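Local coordinates for periplasmic oligopeptide-binding protein (Burkholderia pseudomallei, PDB 3ZS6) that probably binds oligopeptides in the periplasm and hands them to an ABC transport system for uptake, as a family 5 solute-binding protein, at residues 263-268 and 467-472; 286-290 and 301-305; 316-322 and 461-467. All coordinates share one frame; numbering follows the deposited sequence.

Contact 1: residues 263-268 and 467-472; sequences YYYLKN and YPMVPL
Y264 and V470 form the hydrogen-bonded pair of an antiparallel β-ladder that joins the end of strand 260-266 to the start of strand 470-480, a buried contact in a mixed sheet. Two nearly straight backbone bonds close the pair, Y264 N to V470 O at 2.8 Å and V470 N to Y264 O at 2.9 Å. Y263 and P471 make the adjoining non-hydrogen-bonded pair, where the chains draw in to 4.1 Å between the CA atoms and Y263 CB lies against P471 CA.

The two sheet faces are packed differently. On the face of Y264 and V470, the methyl CD1 of L472 sits squarely over the centre of the Y264 ring, 4.0 Å from its centroid, a CH-pi contact. Next to it V470 CG2, anti to the carbonyl carbon, is the branch that meets L266, 3.7 Å from its CD1. Against the Y263 ring, M469 is bent at chi2 and chi3: with chi1 at 54° its CG comes to 3.8 Å from Y263 CD1 and its CE reaches CE1 of the same ring. The sulfur stands obliquely to the ring, a Met-aromatic contact at 5.4 Å from SD to the centroid.

Strand 260-266 is an inner strand here, because Y263 and Y265 bond through their backbones to D404 and A402 of strand 401-407. Helix 359-376 covers the Y264 ring through V364, A365, A368 and W372, while helix 276-285 presents R279 to L266.

Contact 2: residues 286-290 and 301-305; sequences LDREI and VPMYG
With its chi1 at -60° and an extended run from CG to NE, R288 reaches past P302 to M303 and Y304; Y304, whose chi1 of -56° sets CG beside its backbone N, swings its ring over the arginine. R288 CD meets Y304 CE1 at 3.6 Å, and Y304 CD1 lies 3.8 Å above one face of the guanidinium, displaced toward its rim. The two planes are inclined by 32°, an oblique overlap.

At the guanidinium edge, R288 NE gives a weak, strongly bent hydrogen bond to M303 O, 3.1 Å long. Nearer the backbone, the proline is packed against the first turn of helix 288-296: P302 CB touches R288 CB at 3.8 Å and P302 CG lies against R288 O. The start of that helix is capped by D287, whose OD1 accepts from I290 N at 3.2 Å and more weakly from E289 N.

Several neutral carbonyl oxygens hold the arginine head: besides the weak bond to M303 O, NE bonds to P471 O and NH2 to A283 O. Backbone carbonyls from separate parts of the chain therefore share the buried cationic group, and their dipoles would be expected to stabilise its charge.

Contact 3: residues 316-322 and 461-467; sequences RPFTPDW and DLAMNDY
F318 turns the face of its ring to M464 of helix 449-464. M464 CB lies over the centre of that face, 3.5 Å from the centroid and 12° off the normal, a close CH-pi contact, and P320 N lies above the opposite face, offset toward the rim. Polar atoms gather round the ring edge: D461 OD1 is 3.5 Å from F318 CD1 in the ring plane, and N465 OD1 approaches CZ with its amide nearly perpendicular to the ring. CG of F318 trans to the backbone N (chi1 169°) directs the ring toward the C-terminal part of the helix.

Beside it, R316 and D461 form an end-on, two-nitrogen salt bridge whose guanidinium and carboxylate are almost coplanar, 2° apart. R316 NH2 donates to D461 OD2 at 2.7 Å and NH1 to OD1 at 3.1 Å, each carboxylate oxygen accepting on its syn lone pair. NH1 also donates to P317 O, which further limits rotation of the guanidinium, and a water donating to both R316 O and D461 OD1 adds a second link.

At the other end, W322 and Y467 lie alongside one another, pointing opposite ways. The indole NE1 donates to Y467 OH at 2.9 Å, close to the indole plane, while W322 CZ2 packs against Y467 CE1 at 3.9 Å. P320 CB rests on the same hydroxyl. Y467 also lies with one ring face over M464 O, 3.2 Å from the plane.

The positive phi of Y467 and the type I turn from M464 to Y467 mark a helix terminus, where the chain leaves helix 449-464 for strand 470-480; the 316-322 loop packs along this helix-to-strand connection.

How the contacts relate
From the N terminus, strand 260-266 opens the longest loop, which contact 1 closes 199 residues later at strand 470-480. Both other contacts fall within that span and follow one another without crossing: contact 2 closes a short excursion through helix 288-296, and contact 3 then joins the loop ahead of helix 327-340 to the end of helix 449-464. Y467 belongs to contacts 1 and 3, because it lies in the short connection from helix 449-464 to strand 470-480. Strand 301-302 borders strand 470-480, with M303 N probably bonded to L472 O, linking contacts 1 and 2. Y304 packs on F318, P320 and W322, bringing contact 2 against contact 3.

Contact 1: residues 263-268 and 467-472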
loop_
_atom_site.group_PDB
_atom_site.type_symbol
_atom_site.label_atom_id
_atom_site.label_comp_id
_atom_site.label_asym_id
_atom_site.label_seq_id
_atom_site.Cartn_x
_atom_site.Cartn_y
_atom_site.Cartn_z
ATOM N N TYR A 263 -7.554 4.949 7.633
ATOM C CA TYR A 263 -7.325 5.381 9.006
ATOM C C TYR A 263 -6.697 6.764 9.094
ATOM O O TYR A 263 -6.111 7.272 8.123
ATOM C CB TYR A 263 -6.455 4.364 9.752
ATOM C CG TYR A 263 -4.995 4.343 9.331
ATOM C CD1 TYR A 263 -4.058 5.154 9.963
ATOM C CD2 TYR A 263 -4.554 3.500 8.304
ATOM C CE1 TYR A 263 -2.713 5.130 9.587
ATOM C CE2 TYR A 263 -3.204 3.463 7.922
ATOM C CZ TYR A 263 -2.295 4.282 8.570
ATOM O OH TYR A 263 -0.968 4.262 8.209
ATOM N N TYR A 264 -6.828 7.376 10.268
ATOM C CA TYR A 264 -6.212 8.668 10.502
ATOM C C TYR A 264 -4.897 8.516 11.257
ATOM O O TYR A 264 -4.826 7.934 12.345
ATOM C CB TYR A 264 -7.159 9.618 11.243
ATOM C CG TYR A 264 -8.165 10.323 10.352
ATOM C CD1 TYR A 264 -8.043 10.305 8.971
ATOM C CD2 TYR A 264 -9.232 11.014 10.899
ATOM C CE1 TYR A 264 -8.970 10.960 8.159
ATOM C CE2 TYR A 264 -10.153 11.674 10.102
ATOM C CZ TYR A 264 -10.024 11.644 8.729
ATOM O OH TYR A 264 -10.955 12.307 7.942
ATOM N N TYR A 265 -3.855 9.033 10.636
ATOM C CA TYR A 265 -2.546 9.149 11.238
ATOM C C TYR A 265 -2.657 10.127 12.390
ATOM O O TYR A 265 -3.396 11.111 12.305
ATOM C CB TYR A 265 -1.623 9.680 10.148
ATOM C CG TYR A 265 -0.327 10.359 10.511
ATOM C CD1 TYR A 265 -0.310 11.605 11.129
ATOM C CD2 TYR A 265 0.885 9.800 10.125
ATOM C CE1 TYR A 265 0.886 12.248 11.404
ATOM C CE2 TYR A 265 2.078 10.426 10.395
ATOM C CZ TYR A 265 2.077 11.649 11.032
ATOM O OH TYR A 265 3.273 12.266 11.285
ATOM N N LEU A 266 -1.962 9.819 13.481
ATOM C CA LEU A 266 -1.813 10.745 14.605
ATOM C C LEU A 266 -0.327 10.900 14.909
ATOM O O LEU A 266 0.393 9.906 15.042
ATOM C CB LEU A 266 -2.516 10.215 15.861
ATOM C CG LEU A 266 -4.027 9.973 15.841
ATOM C CD1 LEU A 266 -4.470 9.407 17.197
ATOM C CD2 LEU A 266 -4.814 11.249 15.512
ATOM N N LYS A 267 0.130 12.142 15.017
ATOM C CA LYS A 267 1.528 12.415 15.330
ATOM C C LYS A 267 1.793 12.060 16.782
ATOM O O LYS A 267 1.427 12.816 17.684
ATOM C CB LYS A 267 1.831 13.894 15.104
ATOM C CG LYS A 267 3.271 14.300 15.380
ATOM C CD LYS A 267 3.410 15.807 15.254
ATOM C CE LYS A 267 4.778 16.300 15.675
ATOM N NZ LYS A 267 4.821 17.790 15.690
ATOM N N ASN A 268 2.425 10.914 17.011
ATOM C CA ASN A 268 2.604 10.408 18.374
ATOM C C ASN A 268 3.572 11.232 19.234
ATOM O O ASN A 268 3.603 11.080 20.454
ATOM C CB ASN A 268 3.015 8.929 18.378
ATOM C CG ASN A 268 1.836 7.985 18.136
ATOM O OD1 ASN A 268 0.959 8.246 17.298
ATOM N ND2 ASN A 268 1.807 6.888 18.881
ATOM N N TYR A 467 -4.093 2.919 20.786
ATOM C CA TYR A 467 -4.637 3.845 19.776
ATOM C C TYR A 467 -3.575 4.731 19.127
ATOM O O TYR A 467 -3.711 5.951 19.086
ATOM C CB TYR A 467 -5.779 4.678 20.378
ATOM C CG TYR A 467 -6.870 3.780 20.893
ATOM C CD1 TYR A 467 -7.854 3.313 20.044
ATOM C CD2 TYR A 467 -6.868 3.330 22.213
ATOM C CE1 TYR A 467 -8.832 2.456 20.490
ATOM C CE2 TYR A 467 -7.849 2.476 22.673
ATOM C CZ TYR A 467 -8.830 2.044 21.802
ATOM O OH TYR A 467 -9.817 1.190 22.231
ATOM N N PRO A 468 -2.506 4.107 18.613
ATOM C CA PRO A 468 -1.438 4.847 17.934
ATOM C C PRO A 468 -1.936 5.583 16.690
ATOM O O PRO A 468 -1.322 6.576 16.293
ATOM C CB PRO A 468 -0.430 3.750 17.555
ATOM C CG PRO A 468 -1.232 2.467 17.554
ATOM C CD PRO A 468 -2.233 2.659 18.667
ATOM N N MET A 469 -3.017 5.093 16.088
ATOM C CA MET A 469 -3.705 5.797 15.007
ATOM C C MET A 469 -5.204 5.535 15.142
ATOM O O MET A 469 -5.630 4.869 16.083
ATOM C CB MET A 469 -3.202 5.343 13.626
ATOM C CG MET A 469 -3.263 3.830 13.394
ATOM S SD MET A 469 -1.714 2.966 13.792
ATOM C CE MET A 469 -0.711 3.380 12.349
ATOM N N VAL A 470 -6.004 6.047 14.210
ATOM C CA VAL A 470 -7.454 5.892 14.304
ATOM C C VAL A 470 -8.048 5.202 13.088
ATOM O O VAL A 470 -8.397 5.860 12.099
ATOM C CB VAL A 470 -8.162 7.255 14.473
ATOM C CG1 VAL A 470 -9.663 7.058 14.633
ATOM C CG2 VAL A 470 -7.570 8.033 15.658
ATOM N N PRO A 471 -8.171 3.869 13.156
ATOM C CA PRO A 471 -8.805 3.115 12.074
ATOM C C PRO A 471 -10.257 3.530 11.907
ATOM O O PRO A 471 -10.945 3.738 12.908
ATOM C CB PRO A 471 -8.725 1.666 12.569
ATOM C CG PRO A 471 -7.516 1.661 13.469
ATOM C CD PRO A 471 -7.590 2.984 14.183
ATOM N N LEU A 472 -10.714 3.630 10.659
ATOM C CA LEU A 472 -12.076 4.061 10.369
ATOM C C LEU A 472 -12.910 2.968 9.697
ATOM O O LEU A 472 -13.997 2.638 10.168
ATOM C CB LEU A 472 -12.073 5.324 9.493
ATOM C CG LEU A 472 -11.505 6.581 10.159
ATOM C CD1 LEU A 472 -11.498 7.762 9.194
ATOM C CD2 LEU A 472 -12.294 6.911 11.433
#

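Contact 2: residues 286-290 and 301-305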
loop_
_atom_site.group_PDB
_atom_site.type_symbol
_atom_site.label_atom_id
_atom_site.label_comp_id
_atom_site.label_asym_id
_atom_site.label_seq_id
_atom_site.Cartn_x
_atom_site.Cartn_y
_atom_site.Cartn_z
ATOM N N LEU A 286 -15.995 8.901 17.238
ATOM C CA LEU A 286 -16.396 8.835 15.831
ATOM C C LEU A 286 -17.375 7.688 15.553
ATOM O O LEU A 286 -17.107 6.535 15.882
ATOM C CB LEU A 286 -15.173 8.690 14.915
ATOM C CG LEU A 286 -14.040 9.712 15.007
ATOM C CD1 LEU A 286 -12.828 9.210 14.217
ATOM C CD2 LEU A 286 -14.474 11.095 14.522
ATOM N N ASP A 287 -18.502 8.014 14.930
ATOM C CA ASP A 287 -19.524 7.021 14.602
ATOM C C ASP A 287 -19.252 6.428 13.214
ATOM O O ASP A 287 -19.639 7.008 12.195
ATOM C CB ASP A 287 -20.904 7.681 14.641
ATOM C CG ASP A 287 -22.037 6.674 14.692
ATOM O OD1 ASP A 287 -21.886 5.567 14.130
ATOM O OD2 ASP A 287 -23.085 7.002 15.294
ATOM N N ARG A 288 -18.586 5.274 13.186
ATOM C CA ARG A 288 -18.163 4.649 11.935
ATOM C C ARG A 288 -19.335 3.992 11.205
ATOM O O ARG A 288 -19.257 3.699 10.007
ATOM C CB ARG A 288 -17.061 3.622 12.204
ATOM C CG ARG A 288 -15.796 4.206 12.851
ATOM C CD ARG A 288 -14.989 3.103 13.540
ATOM N NE ARG A 288 -13.775 3.618 14.158
ATOM C CZ ARG A 288 -13.762 4.407 15.231
ATOM N NH1 ARG A 288 -14.909 4.790 15.796
ATOM N NH2 ARG A 288 -12.601 4.834 15.727
ATOM N N GLU A 289 -20.421 3.761 11.934
ATOM C CA GLU A 289 -21.615 3.181 11.348
ATOM C C GLU A 289 -22.272 4.209 10.433
ATOM O O GLU A 289 -22.593 3.912 9.283
ATOM C CB GLU A 289 -22.585 2.720 12.442
ATOM C CG GLU A 289 -23.242 1.382 12.146
ATOM C CD GLU A 289 -24.030 1.392 10.849
ATOM O OE1 GLU A 289 -24.635 2.437 10.528
ATOM O OE2 GLU A 289 -24.043 0.356 10.148
ATOM N N ILE A 290 -22.446 5.423 10.948
ATOM C CA ILE A 290 -22.969 6.532 10.161
ATOM C C ILE A 290 -22.025 6.891 9.015
ATOM O O ILE A 290 -22.462 7.145 7.890
ATOM C CB ILE A 290 -23.211 7.774 11.047
ATOM C CG1 ILE A 290 -24.341 7.503 12.049
ATOM C CG2 ILE A 290 -23.551 8.979 10.197
ATOM C CD1 ILE A 290 -24.509 8.599 13.078
ATOM N N VAL A 301 -16.656 -1.355 5.670
ATOM C CA VAL A 301 -16.971 -1.956 6.967
ATOM C C VAL A 301 -16.243 -1.247 8.117
ATOM O O VAL A 301 -15.025 -1.098 8.080
ATOM C CB VAL A 301 -16.591 -3.457 6.982
ATOM C CG1 VAL A 301 -16.822 -4.057 8.368
ATOM C CG2 VAL A 301 -17.384 -4.215 5.922
ATOM N N PRO A 302 -16.986 -0.815 9.148
ATOM C CA PRO A 302 -16.321 -0.150 10.275
ATOM C C PRO A 302 -15.122 -0.944 10.790
ATOM O O PRO A 302 -15.181 -2.171 10.872
ATOM C CB PRO A 302 -17.429 -0.066 11.332
ATOM C CG PRO A 302 -18.694 0.038 10.512
ATOM C CD PRO A 302 -18.447 -0.896 9.336
ATOM N N MET A 303 -14.026 -0.249 11.087
ATOM C CA MET A 303 -12.836 -0.895 11.640
ATOM C C MET A 303 -12.307 -0.140 12.858
ATOM O O MET A 303 -12.420 1.086 12.934
ATOM C CB MET A 303 -11.731 -1.034 10.584
ATOM C CG MET A 303 -11.972 -2.152 9.577
ATOM S SD MET A 303 -10.603 -2.411 8.419
ATOM C CE MET A 303 -9.306 -3.024 9.508
ATOM N N TYR A 304 -11.713 -0.883 13.790
ATOM C CA TYR A 304 -11.198 -0.321 15.037
ATOM C C TYR A 304 -9.703 -0.582 15.204
ATOM O O TYR A 304 -9.049 0.028 16.048
ATOM C CB TYR A 304 -11.981 -0.894 16.227
ATOM C CG TYR A 304 -13.455 -0.644 16.063
ATOM C CD1 TYR A 304 -14.015 0.566 16.452
ATOM C CD2 TYR A 304 -14.279 -1.589 15.463
ATOM C CE1 TYR A 304 -15.362 0.817 16.281
ATOM C CE2 TYR A 304 -15.631 -1.345 15.286
ATOM C CZ TYR A 304 -16.162 -0.141 15.697
ATOM O OH TYR A 304 -17.493 0.117 15.514
ATOM N N GLY A 305 -9.177 -1.502 14.402
ATOM C CA GLY A 305 -7.755 -1.786 14.377
ATOM C C GLY A 305 -7.242 -1.815 12.944
ATOM O O GLY A 305 -7.940 -1.379 12.017
#

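Contact 3: residues 316-322 and 461-467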
loop_
_atom_site.group_PDB
_atom_site.type_symbol
_atom_site.label_atom_id
_atom_site.label_comp_id
_atom_site.label_asym_id
_atom_site.label_seq_id
_atom_site.Cartn_x
_atom_site.Cartn_y
_atom_site.Cartn_z
ATOM N N ARG A 316 -8.605 -12.878 14.314
ATOM C CA ARG A 316 -9.757 -11.997 14.218
ATOM C C ARG A 316 -9.298 -10.557 14.313
ATOM O O ARG A 316 -8.196 -10.284 14.793
ATOM C CB ARG A 316 -10.713 -12.277 15.375
ATOM C CG ARG A 316 -9.999 -12.361 16.719
ATOM C CD ARG A 316 -10.812 -11.757 17.859
ATOM N NE ARG A 316 -10.083 -11.848 19.125
ATOM C CZ ARG A 316 -9.212 -10.941 19.560
ATOM N NH1 ARG A 316 -8.957 -9.855 18.837
ATOM N NH2 ARG A 316 -8.596 -11.116 20.721
ATOM N N PRO A 317 -10.144 -9.625 13.857
ATOM C CA PRO A 317 -9.772 -8.216 13.979
ATOM C C PRO A 317 -9.859 -7.757 15.429
ATOM O O PRO A 317 -10.266 -8.521 16.310
ATOM C CB PRO A 317 -10.824 -7.497 13.126
ATOM C CG PRO A 317 -11.990 -8.424 13.102
ATOM C CD PRO A 317 -11.414 -9.810 13.137
ATOM N N PHE A 318 -9.451 -6.517 15.663
ATOM C CA PHE A 318 -9.539 -5.904 16.975
ATOM C C PHE A 318 -10.871 -5.165 17.107
ATOM O O PHE A 318 -11.196 -4.295 16.298
ATOM C CB PHE A 318 -8.361 -4.950 17.174
ATOM C CG PHE A 318 -8.486 -4.059 18.375
ATOM C CD1 PHE A 318 -8.180 -4.531 19.643
ATOM C CD2 PHE A 318 -8.895 -2.745 18.232
ATOM C CE1 PHE A 318 -8.276 -3.703 20.750
ATOM C CE2 PHE A 318 -8.999 -1.909 19.325
ATOM C CZ PHE A 318 -8.690 -2.389 20.594
ATOM N N THR A 319 -11.649 -5.531 18.118
ATOM C CA THR A 319 -12.912 -4.858 18.388
ATOM C C THR A 319 -12.953 -4.432 19.846
ATOM O O THR A 319 -13.124 -5.262 20.735
ATOM C CB THR A 319 -14.126 -5.758 18.093
ATOM O OG1 THR A 319 -14.116 -6.146 16.714
ATOM C CG2 THR A 319 -15.416 -5.012 18.380
ATOM N N PRO A 320 -12.792 -3.127 20.092
ATOM C CA PRO A 320 -12.778 -2.590 21.454
ATOM C C PRO A 320 -14.129 -2.673 22.141
ATOM O O PRO A 320 -15.196 -2.653 21.511
ATOM C CB PRO A 320 -12.415 -1.122 21.238
ATOM C CG PRO A 320 -12.977 -0.819 19.887
ATOM C CD PRO A 320 -12.704 -2.058 19.084
ATOM N N ASP A 321 -14.043 -2.759 23.461
ATOM C CA ASP A 321 -15.177 -2.747 24.365
ATOM C C ASP A 321 -16.250 -1.741 23.956
ATOM O O ASP A 321 -17.428 -2.077 23.858
ATOM C CB ASP A 321 -14.661 -2.389 25.762
ATOM C CG ASP A 321 -15.652 -2.693 26.841
ATOM O OD1 ASP A 321 -16.841 -2.887 26.516
ATOM O OD2 ASP A 321 -15.243 -2.734 28.018
ATOM N N TRP A 322 -15.828 -0.503 23.722
ATOM C CA TRP A 322 -16.752 0.606 23.511
ATOM C C TRP A 322 -17.477 0.582 22.161
ATOM O O TRP A 322 -18.404 1.363 21.936
ATOM C CB TRP A 322 -16.025 1.943 23.713
ATOM C CG TRP A 322 -14.733 2.064 22.944
ATOM C CD1 TRP A 322 -13.474 1.831 23.417
ATOM C CD2 TRP A 322 -14.581 2.452 21.572
ATOM N NE1 TRP A 322 -12.547 2.043 22.424
ATOM C CE2 TRP A 322 -13.199 2.428 21.283
ATOM C CE3 TRP A 322 -15.477 2.808 20.559
ATOM C CZ2 TRP A 322 -12.694 2.755 20.027
ATOM C CZ3 TRP A 322 -14.974 3.135 19.313
ATOM C CH2 TRP A 322 -13.595 3.105 19.057
ATOM N N ASP A 461 -3.848 -6.609 19.221
ATOM C CA ASP A 461 -4.725 -6.086 20.274
ATOM C C ASP A 461 -3.969 -5.164 21.227
ATOM O O ASP A 461 -4.457 -4.094 21.595
ATOM C CB ASP A 461 -5.342 -7.223 21.101
ATOM C CG ASP A 461 -6.322 -8.076 20.312
ATOM O OD1 ASP A 461 -6.724 -7.683 19.192
ATOM O OD2 ASP A 461 -6.706 -9.145 20.835
ATOM N N LEU A 462 -2.784 -5.594 21.646
ATOM C CA LEU A 462 -1.991 -4.812 22.586
ATOM C C LEU A 462 -1.684 -3.434 22.010
ATOM O O LEU A 462 -1.859 -2.410 22.683
ATOM C CB LEU A 462 -0.689 -5.537 22.934
ATOM C CG LEU A 462 0.154 -4.876 24.028
ATOM C CD1 LEU A 462 -0.670 -4.719 25.299
ATOM C CD2 LEU A 462 1.436 -5.673 24.303
ATOM N N ALA A 463 -1.230 -3.411 20.759
ATOM C CA ALA A 463 -0.953 -2.148 20.080
ATOM C C ALA A 463 -2.193 -1.258 19.946
ATOM O O ALA A 463 -2.119 -0.054 20.174
ATOM C CB ALA A 463 -0.343 -2.402 18.716
ATOM N N MET A 464 -3.324 -1.838 19.545
ATOM C CA MET A 464 -4.518 -1.026 19.280
ATOM C C MET A 464 -5.113 -0.436 20.567
ATOM O O MET A 464 -5.779 0.599 20.531
ATOM C CB MET A 464 -5.579 -1.818 18.506
ATOM C CG MET A 464 -5.182 -2.199 17.084
ATOM S SD MET A 464 -4.763 -0.800 16.023
ATOM C CE MET A 464 -2.981 -0.749 16.207
ATOM N N ASN A 465 -4.877 -1.098 21.698
ATOM C CA ASN A 465 -5.291 -0.546 22.985
ATOM C C ASN A 465 -4.547 0.745 23.306
ATOM O O ASN A 465 -4.958 1.513 24.175
ATOM C CB ASN A 465 -5.120 -1.571 24.106
ATOM C CG ASN A 465 -6.232 -2.603 24.123
ATOM O OD1 ASN A 465 -7.415 -2.259 24.085
ATOM N ND2 ASN A 465 -5.860 -3.874 24.171
ATOM N N ASP A 466 -3.459 0.989 22.581
ATOM C CA ASP A 466 -2.721 2.245 22.698
ATOM C C ASP A 466 -3.214 3.312 21.707
ATOM O O ASP A 466 -2.806 4.466 21.779
ATOM C CB ASP A 466 -1.215 2.000 22.522
ATOM C CG ASP A 466 -0.574 1.344 23.752
ATOM O OD1 ASP A 466 -1.216 1.319 24.825
ATOM O OD2 ASP A 466 0.573 0.862 23.649
ATOM N N TYR A 467 -4.093 2.919 20.786
ATOM C CA TYR A 467 -4.637 3.845 19.776
ATOM C C TYR A 467 -3.575 4.731 19.127
ATOM O O TYR A 467 -3.711 5.951 19.086
ATOM C CB TYR A 467 -5.779 4.678 20.378
ATOM C CG TYR A 467 -6.870 3.780 20.893
ATOM C CD1 TYR A 467 -7.854 3.313 20.044
ATOM C CD2 TYR A 467 -6.868 3.330 22.213
ATOM C CE1 TYR A 467 -8.832 2.456 20.490
ATOM C CE2 TYR A 467 -7.849 2.476 22.673
ATOM C CZ TYR A 467 -8.830 2.044 21.802
ATOM O OH TYR A 467 -9.817 1.190 22.231
HETATM O O HOH W 1 -6.466 -8.566 16.472
#